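Local coordinates for proteasome assembly chaperone family protein (Thermoplasma acidophilum, PDB 3GAA) that is of unknown function but belongs to the PAC2 family and may act as a proteasome assembly chaperone, at residues N26-C31 against N87-A92; E135-F140 against F185-S190. All blocks are in the same frame, centred on the assembly; numbering follows the deposited sequence.

Contact 1 of 2, residues N26-C31 against N87-A92; sequences NPVVLC and NTVLVA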
ATOM      1  N   ASN A  26      27.775  15.147  15.014  1.00 46.50           N
ATOM      2  CA  ASN A  26      27.679  14.192  16.129  1.00 45.74           C
ATOM      3  C   ASN A  26      27.149  14.600  17.516  1.00 42.94           C
ATOM      4  O   ASN A  26      27.705  14.224  18.546  1.00 41.78           O
ATOM      5  CB  ASN A  26      29.001  13.502  16.281  1.00 46.01           C
ATOM      6  CG  ASN A  26      28.822  12.065  16.137  1.00 51.73           C
ATOM      7  OD1 ASN A  26      28.537  11.590  15.007  1.00 56.73           O
ATOM      8  ND2 ASN A  26      28.812  11.336  17.279  1.00 58.31           N
ATOM      9  N   PRO A  27      26.014  15.295  17.517  1.00 40.06           N
ATOM     10  CA  PRO A  27      25.641  16.208  18.570  1.00 38.48           C
ATOM     11  C   PRO A  27      25.240  15.531  19.853  1.00 36.57           C
ATOM     12  O   PRO A  27      24.831  14.372  19.824  1.00 35.53           O
ATOM     13  CB  PRO A  27      24.446  16.934  17.962  1.00 39.10           C
ATOM     14  CG  PRO A  27      23.870  15.967  17.002  1.00 38.90           C
ATOM     15  CD  PRO A  27      25.000  15.229  16.454  1.00 39.50           C
ATOM     16  N   VAL A  28      25.396  16.234  20.968  1.00 34.81           N
ATOM     17  CA  VAL A  28      24.836  15.758  22.235  1.00 34.43           C
ATOM     18  C   VAL A  28      23.497  16.432  22.410  1.00 34.27           C
ATOM     19  O   VAL A  28      23.429  17.668  22.277  1.00 35.21           O
ATOM     20  CB  VAL A  28      25.712  16.027  23.483  1.00 33.88           C
ATOM     21  CG1 VAL A  28      26.344  17.318  23.427  1.00 32.66           C
ATOM     22  CG2 VAL A  28      24.844  15.987  24.686  1.00 33.09           C
ATOM     23  N   VAL A  29      22.455  15.648  22.697  1.00 33.37           N
ATOM     24  CA  VAL A  29      21.103  16.185  22.746  1.00 33.79           C
ATOM     25  C   VAL A  29      20.556  16.330  24.157  1.00 33.68           C
ATOM     26  O   VAL A  29      20.435  15.349  24.876  1.00 33.63           O
ATOM     27  CB  VAL A  29      20.127  15.368  21.907  1.00 33.72           C
ATOM     28  CG1 VAL A  29      18.766  16.030  21.931  1.00 32.00           C
ATOM     29  CG2 VAL A  29      20.625  15.286  20.448  1.00 35.05           C
ATOM     30  N   LEU A  30      20.194  17.548  24.536  1.00 33.80           N
ATOM     31  CA  LEU A  30      19.666  17.800  25.870  1.00 34.39           C
ATOM     32  C   LEU A  30      18.170  18.030  25.795  1.00 35.65           C
ATOM     33  O   LEU A  30      17.724  18.776  24.945  1.00 35.90           O
ATOM     34  CB  LEU A  30      20.347  19.037  26.460  1.00 33.81           C
ATOM     35  CG  LEU A  30      21.886  19.075  26.394  1.00 34.20           C
ATOM     36  CD1 LEU A  30      22.401  20.523  26.581  1.00 32.20           C
ATOM     37  CD2 LEU A  30      22.541  18.087  27.384  1.00 29.13           C
ATOM     38  N   CYS A  31      17.391  17.431  26.702  1.00 37.71           N
ATOM     39  CA  CYS A  31      15.912  17.558  26.684  1.00 39.20           C
ATOM     40  C   CYS A  31      15.281  18.114  27.914  1.00 39.60           C
ATOM     41  O   CYS A  31      15.713  17.773  29.015  1.00 40.77           O
ATOM     42  CB  CYS A  31      15.295  16.193  26.549  1.00 39.73           C
ATOM     43  SG  CYS A  31      16.003  15.383  25.213  1.00 44.65           S
ATOM     44  N   ASN A  87      26.528  22.693  15.271  1.00 38.97           N
ATOM     45  CA  ASN A  87      25.670  21.519  15.240  1.00 38.48           C
ATOM     46  C   ASN A  87      26.284  20.322  16.001  1.00 37.55           C
ATOM     47  O   ASN A  87      26.256  19.188  15.562  1.00 36.73           O
ATOM     48  CB  ASN A  87      25.269  21.215  13.804  1.00 38.71           C
ATOM     49  CG  ASN A  87      24.453  22.344  13.180  1.00 40.77           C
ATOM     50  OD1 ASN A  87      23.237  22.260  13.076  1.00 42.76           O
ATOM     51  ND2 ASN A  87      25.123  23.433  12.799  1.00 44.10           N
ATOM     52  N   THR A  88      26.816  20.643  17.180  1.00 37.11           N
ATOM     53  CA  THR A  88      27.321  19.691  18.161  1.00 37.06           C
ATOM     54  C   THR A  88      26.476  19.577  19.432  1.00 36.68           C
ATOM     55  O   THR A  88      26.721  18.700  20.240  1.00 37.26           O
ATOM     56  CB  THR A  88      28.724  20.090  18.618  1.00 37.13           C
ATOM     57  OG1 THR A  88      28.790  21.517  18.664  1.00 39.81           O
ATOM     58  CG2 THR A  88      29.782  19.566  17.663  1.00 35.97           C
ATOM     59  N   VAL A  89      25.491  20.441  19.632  1.00 36.14           N
ATOM     60  CA  VAL A  89      24.606  20.310  20.786  1.00 35.34           C
ATOM     61  C   VAL A  89      23.211  20.639  20.287  1.00 35.19           C
ATOM     62  O   VAL A  89      22.988  21.697  19.688  1.00 34.51           O
ATOM     63  CB  VAL A  89      24.957  21.320  21.929  1.00 35.64           C
ATOM     64  CG1 VAL A  89      23.980  21.175  23.088  1.00 35.20           C
ATOM     65  CG2 VAL A  89      26.406  21.197  22.400  1.00 33.55           C
ATOM     66  N   LEU A  90      22.280  19.734  20.518  1.00 34.32           N
ATOM     67  CA  LEU A  90      20.929  20.049  20.227  1.00 34.54           C
ATOM     68  C   LEU A  90      20.189  20.196  21.545  1.00 34.42           C
ATOM     69  O   LEU A  90      20.585  19.626  22.584  1.00 34.46           O
ATOM     70  CB  LEU A  90      20.294  18.948  19.380  1.00 35.14           C
ATOM     71  CG  LEU A  90      20.930  18.581  18.030  1.00 35.95           C
ATOM     72  CD1 LEU A  90      20.067  17.565  17.371  1.00 37.81           C
ATOM     73  CD2 LEU A  90      21.084  19.736  17.107  1.00 34.63           C
ATOM     74  N   VAL A  91      19.111  20.962  21.508  1.00 33.60           N
ATOM     75  CA  VAL A  91      18.168  20.974  22.619  1.00 33.32           C
ATOM     76  C   VAL A  91      16.753  20.702  22.109  1.00 34.19           C
ATOM     77  O   VAL A  91      16.314  21.268  21.125  1.00 33.42           O
ATOM     78  CB  VAL A  91      18.158  22.292  23.412  1.00 33.40           C
ATOM     79  CG1 VAL A  91      16.917  22.292  24.338  1.00 29.68           C
ATOM     80  CG2 VAL A  91      19.564  22.533  24.142  1.00 30.45           C
ATOM     81  N   ALA A  92      16.073  19.782  22.774  1.00 35.11           N
ATOM     82  CA  ALA A  92      14.732  19.443  22.440  1.00 35.50           C
ATOM     83  C   ALA A  92      13.958  19.898  23.640  1.00 36.08           C
ATOM     84  O   ALA A  92      14.306  19.527  24.759  1.00 35.93           O
ATOM     85  CB  ALA A  92      14.626  17.953  22.242  1.00 35.14           C
TER

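Contact 2 of 2, residues E135-F140 against F185-S190; sequences EERPVF and FITPTS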
ATOM      1  N   GLU A 135      20.868  24.407  51.333  1.00 67.95           N
ATOM      2  CA  GLU A 135      21.790  24.905  50.257  1.00 67.40           C
ATOM      3  C   GLU A 135      22.817  23.906  49.696  1.00 65.96           C
ATOM      4  O   GLU A 135      23.384  24.121  48.605  1.00 66.18           O
ATOM      5  CB  GLU A 135      22.537  26.175  50.707  1.00 67.79           C
ATOM      6  CG  GLU A 135      23.144  27.032  49.549  1.00 69.61           C
ATOM      7  CD  GLU A 135      24.205  28.027  50.056  1.00 72.56           C
ATOM      8  OE1 GLU A 135      24.261  28.295  51.289  1.00 72.42           O
ATOM      9  OE2 GLU A 135      24.987  28.539  49.218  1.00 74.86           O
ATOM     10  N   GLU A 136      23.085  22.852  50.468  1.00 63.63           N
ATOM     11  CA  GLU A 136      23.696  21.627  49.942  1.00 61.58           C
ATOM     12  C   GLU A 136      22.652  20.918  49.062  1.00 58.04           C
ATOM     13  O   GLU A 136      21.819  20.162  49.584  1.00 57.91           O
ATOM     14  CB  GLU A 136      24.170  20.705  51.107  1.00 62.43           C
ATOM     15  CG  GLU A 136      25.192  21.315  52.156  1.00 64.38           C
ATOM     16  CD  GLU A 136      25.831  22.689  51.747  1.00 68.11           C
ATOM     17  OE1 GLU A 136      26.142  23.509  52.671  1.00 69.14           O
ATOM     18  OE2 GLU A 136      26.014  22.963  50.523  1.00 69.63           O
ATOM     19  N   ARG A 137      22.657  21.204  47.754  1.00 53.41           N
ATOM     20  CA  ARG A 137      21.714  20.573  46.847  1.00 49.75           C
ATOM     21  C   ARG A 137      22.428  19.588  45.938  1.00 46.26           C
ATOM     22  O   ARG A 137      23.271  19.979  45.145  1.00 44.94           O
ATOM     23  CB  ARG A 137      20.976  21.595  46.022  1.00 49.77           C
ATOM     24  CG  ARG A 137      20.428  21.023  44.705  1.00 51.08           C
ATOM     25  CD  ARG A 137      19.221  21.747  44.209  1.00 50.69           C
ATOM     26  NE  ARG A 137      19.267  23.169  44.526  1.00 49.20           N
ATOM     27  CZ  ARG A 137      18.220  23.980  44.415  1.00 48.30           C
ATOM     28  NH1 ARG A 137      17.043  23.519  43.980  1.00 47.76           N
ATOM     29  NH2 ARG A 137      18.353  25.265  44.715  1.00 47.48           N
ATOM     30  N   PRO A 138      22.058  18.301  46.025  1.00 42.66           N
ATOM     31  CA  PRO A 138      22.671  17.239  45.223  1.00 40.53           C
ATOM     32  C   PRO A 138      22.130  17.071  43.770  1.00 38.25           C
ATOM     33  O   PRO A 138      21.005  17.466  43.431  1.00 37.33           O
ATOM     34  CB  PRO A 138      22.344  15.997  46.049  1.00 40.78           C
ATOM     35  CG  PRO A 138      21.004  16.312  46.665  1.00 40.68           C
ATOM     36  CD  PRO A 138      20.981  17.776  46.891  1.00 42.15           C
ATOM     37  N   VAL A 139      22.941  16.488  42.908  1.00 35.88           N
ATOM     38  CA  VAL A 139      22.429  16.045  41.627  1.00 34.35           C
ATOM     39  C   VAL A 139      22.399  14.524  41.585  1.00 32.68           C
ATOM     40  O   VAL A 139      23.324  13.876  42.002  1.00 30.68           O
ATOM     41  CB  VAL A 139      23.209  16.619  40.413  1.00 33.93           C
ATOM     42  CG1 VAL A 139      22.609  16.103  39.111  1.00 33.12           C
ATOM     43  CG2 VAL A 139      23.106  18.081  40.395  1.00 33.56           C
ATOM     44  N   PHE A 140      21.322  13.978  41.044  1.00 32.13           N
ATOM     45  CA  PHE A 140      21.271  12.553  40.809  1.00 32.07           C
ATOM     46  C   PHE A 140      21.289  12.293  39.370  1.00 32.05           C
ATOM     47  O   PHE A 140      21.041  13.190  38.574  1.00 31.55           O
ATOM     48  CB  PHE A 140      20.050  11.923  41.437  1.00 31.76           C
ATOM     49  CG  PHE A 140      19.952  12.202  42.860  1.00 30.43           C
ATOM     50  CD1 PHE A 140      20.680  11.440  43.771  1.00 32.46           C
ATOM     51  CD2 PHE A 140      19.250  13.290  43.298  1.00 28.46           C
ATOM     52  CE1 PHE A 140      20.640  11.741  45.168  1.00 32.48           C
ATOM     53  CE2 PHE A 140      19.176  13.593  44.677  1.00 30.52           C
ATOM     54  CZ  PHE A 140      19.870  12.819  45.618  1.00 28.60           C
ATOM     55  N   PHE A 185      19.708  13.610  34.364  1.00 32.03           N
ATOM     56  CA  PHE A 185      20.075  14.214  35.636  1.00 31.28           C
ATOM     57  C   PHE A 185      18.792  14.734  36.311  1.00 31.54           C
ATOM     58  O   PHE A 185      17.910  15.316  35.652  1.00 31.30           O
ATOM     59  CB  PHE A 185      21.039  15.370  35.417  1.00 31.64           C
ATOM     60  CG  PHE A 185      22.397  14.969  34.897  1.00 30.19           C
ATOM     61  CD1 PHE A 185      23.199  14.097  35.599  1.00 29.32           C
ATOM     62  CD2 PHE A 185      22.884  15.505  33.757  1.00 30.04           C
ATOM     63  CE1 PHE A 185      24.415  13.758  35.171  1.00 27.79           C
ATOM     64  CE2 PHE A 185      24.141  15.151  33.302  1.00 30.79           C
ATOM     65  CZ  PHE A 185      24.888  14.270  34.007  1.00 30.66           C
ATOM     66  N   ILE A 186      18.678  14.485  37.614  1.00 31.15           N
ATOM     67  CA  ILE A 186      17.578  14.988  38.405  1.00 31.00           C
ATOM     68  C   ILE A 186      18.080  15.784  39.615  1.00 31.47           C
ATOM     69  O   ILE A 186      19.078  15.450  40.286  1.00 30.37           O
ATOM     70  CB  ILE A 186      16.648  13.878  38.905  1.00 31.63           C
ATOM     71  CG1 ILE A 186      16.241  12.934  37.757  1.00 33.13           C
ATOM     72  CG2 ILE A 186      15.405  14.504  39.465  1.00 30.01           C
ATOM     73  CD1 ILE A 186      17.160  11.691  37.594  1.00 34.36           C
ATOM     74  N   THR A 187      17.383  16.872  39.892  1.00 32.22           N
ATOM     75  CA  THR A 187      17.796  17.721  40.985  1.00 32.81           C
ATOM     76  C   THR A 187      16.573  18.091  41.828  1.00 31.85           C
ATOM     77  O   THR A 187      15.554  18.340  41.293  1.00 31.03           O
ATOM     78  CB  THR A 187      18.552  18.933  40.439  1.00 32.67           C
ATOM     79  OG1 THR A 187      19.379  19.453  41.476  1.00 36.57           O
ATOM     80  CG2 THR A 187      17.599  20.022  39.950  1.00 33.25           C
ATOM     81  N   PRO A 188      16.676  18.072  43.155  1.00 32.27           N
ATOM     82  CA  PRO A 188      15.518  18.474  43.933  1.00 32.27           C
ATOM     83  C   PRO A 188      15.179  19.926  43.665  1.00 33.53           C
ATOM     84  O   PRO A 188      16.063  20.770  43.596  1.00 32.84           O
ATOM     85  CB  PRO A 188      15.980  18.317  45.381  1.00 31.53           C
ATOM     86  CG  PRO A 188      17.335  17.720  45.352  1.00 31.23           C
ATOM     87  CD  PRO A 188      17.879  17.898  43.994  1.00 32.86           C
ATOM     88  N   THR A 189      13.906  20.226  43.535  1.00 35.76           N
ATOM     89  CA  THR A 189      13.505  21.590  43.269  1.00 38.12           C
ATOM     90  C   THR A 189      12.221  21.988  44.050  1.00 40.64           C
ATOM     91  O   THR A 189      11.282  21.201  44.182  1.00 42.17           O
ATOM     92  CB  THR A 189      13.481  21.865  41.690  1.00 38.37           C
ATOM     93  OG1 THR A 189      12.456  22.806  41.338  1.00 38.06           O
ATOM     94  CG2 THR A 189      13.334  20.616  40.899  1.00 34.85           C
ATOM     95  N   SER A 190      12.204  23.194  44.600  1.00 42.49           N
ATOM     96  CA  SER A 190      11.108  23.657  45.452  1.00 44.33           C
ATOM     97  C   SER A 190       9.776  23.804  44.717  1.00 45.70           C
ATOM     98  O   SER A 190       9.682  24.474  43.694  1.00 46.37           O
ATOM     99  CB  SER A 190      11.487  25.038  46.014  1.00 44.49           C
ATOM    100  OG  SER A 190      10.386  25.652  46.670  1.00 46.79           O
TER

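Contact 1 of 2, residues N26-C31 against N87-A92
Val-28 and Leu-30 pair in parallel with strand 89-92, each offering both its backbone N and its backbone O to that side. Val-28 N donates to Thr-88 O, and Val-28 O accepts from Leu-90 N. Leu-30 N then reaches Leu-90 O over 2.9 Å in a nearly straight bond (174° at the hydrogen), and Ala-92 N closes the series on Leu-30 O. The backbone groups of Val-29 and Cys-31 turn the other way, to strand 121-130. Weaker CA-H...O contacts fill in between these bonds, among them Val-91 CA to Leu-30 O at 3.2 Å.

Apolar packing divides between the two faces of the sheet. On one, Leu-90 is the chief side chain: its CG lies 3.9 Å from Pro-27 CB, the two side chains running alongside each other, while its CB lies 3.8 Å from Val-29 CG2. With chi1 at -176°, Val-29 sends CG1 anti to its backbone N and leaves CG2 beside that N, where it meets Leu-90. Further along this face Cys-31 SG approaches Ala-92 CB. On the other face Val-28 CG1 meets Val-89 CG2 at 4.0 Å, and Leu-30 CD1 reaches diagonally back to Val-89 CG1 at 3.9 Å.

Helix 103-117 packs on the Val-29 and Leu-90 face through Trp-113, Ile-114 and Val-117, whereas Ala-44, Ile-47 and Val-48 of helix 39-51 meet Val-91 on the reverse. Neighbouring parallel strands with helices against both faces are characteristic of the core of a three-layer alpha/beta/alpha fold.

Contact 2 of 2, residues E135-F140 against F185-S190
Phe-140 and Ile-186 form an antiparallel hydrogen-bonded pair, Phe-140 N meeting Ile-186 O at 2.8 Å and Ile-186 N returning to Phe-140 O at 2.9 Å, as the loop 137-139 runs into strand 140-142 alongside strand 185-190. Before this pair side chains take over: Thr-187 OG1 donates to Pro-138 O over 3.2 Å, and the rings of Pro-138 and Pro-188 touch through CD and CG. Val-139 CG1 rests 4.1 Å from Phe-185 CB, and Phe-140 O lies at the edge of the Phe-185 ring.

Arg-137 slides past Pro-188. A bend at chi3 (34°) turns its guanidinium so that NH1 meets Pro-188 O at 2.9 Å, with the oxygen near the guanidinium plane and NH1 in the carbonyl plane. NH1 also forms a salt bridge to Asp-195, whose carboxylate accepts Ser-190 N. A leucine in place of Arg-137 would probably leave Pro-188 O without this donor and Asp-195 without its cationic mate.

Strand 121-130 borders 185-190 on its other side, and Val-139 bonds through its backbone to Gln-157 in the short strand beyond. Helix 196-210 packs against Arg-137, Val-139 and Thr-187.

In the fold
From strand 28-32 the chain passes through helix 39-51 and strands 54-60, 68-69 and 79-83, then returns at strand 89-94, where contact 1 closes a loop of 55 residues. Helix 103-117 next carries it across to strand 121-130, on the other side of 28-32. Contact 2 opens only after that and closes its own excursion, through helices 145-153 and 166-178, at strand 181-190. The two closures are therefore in series, neither nested nor crossed. Their centres lie 23 Å apart in the same mixed sheet, with strand 121-130 hydrogen-bonded to both 28-32 and 181-190, while helix 39-51 touches residues of both contacts.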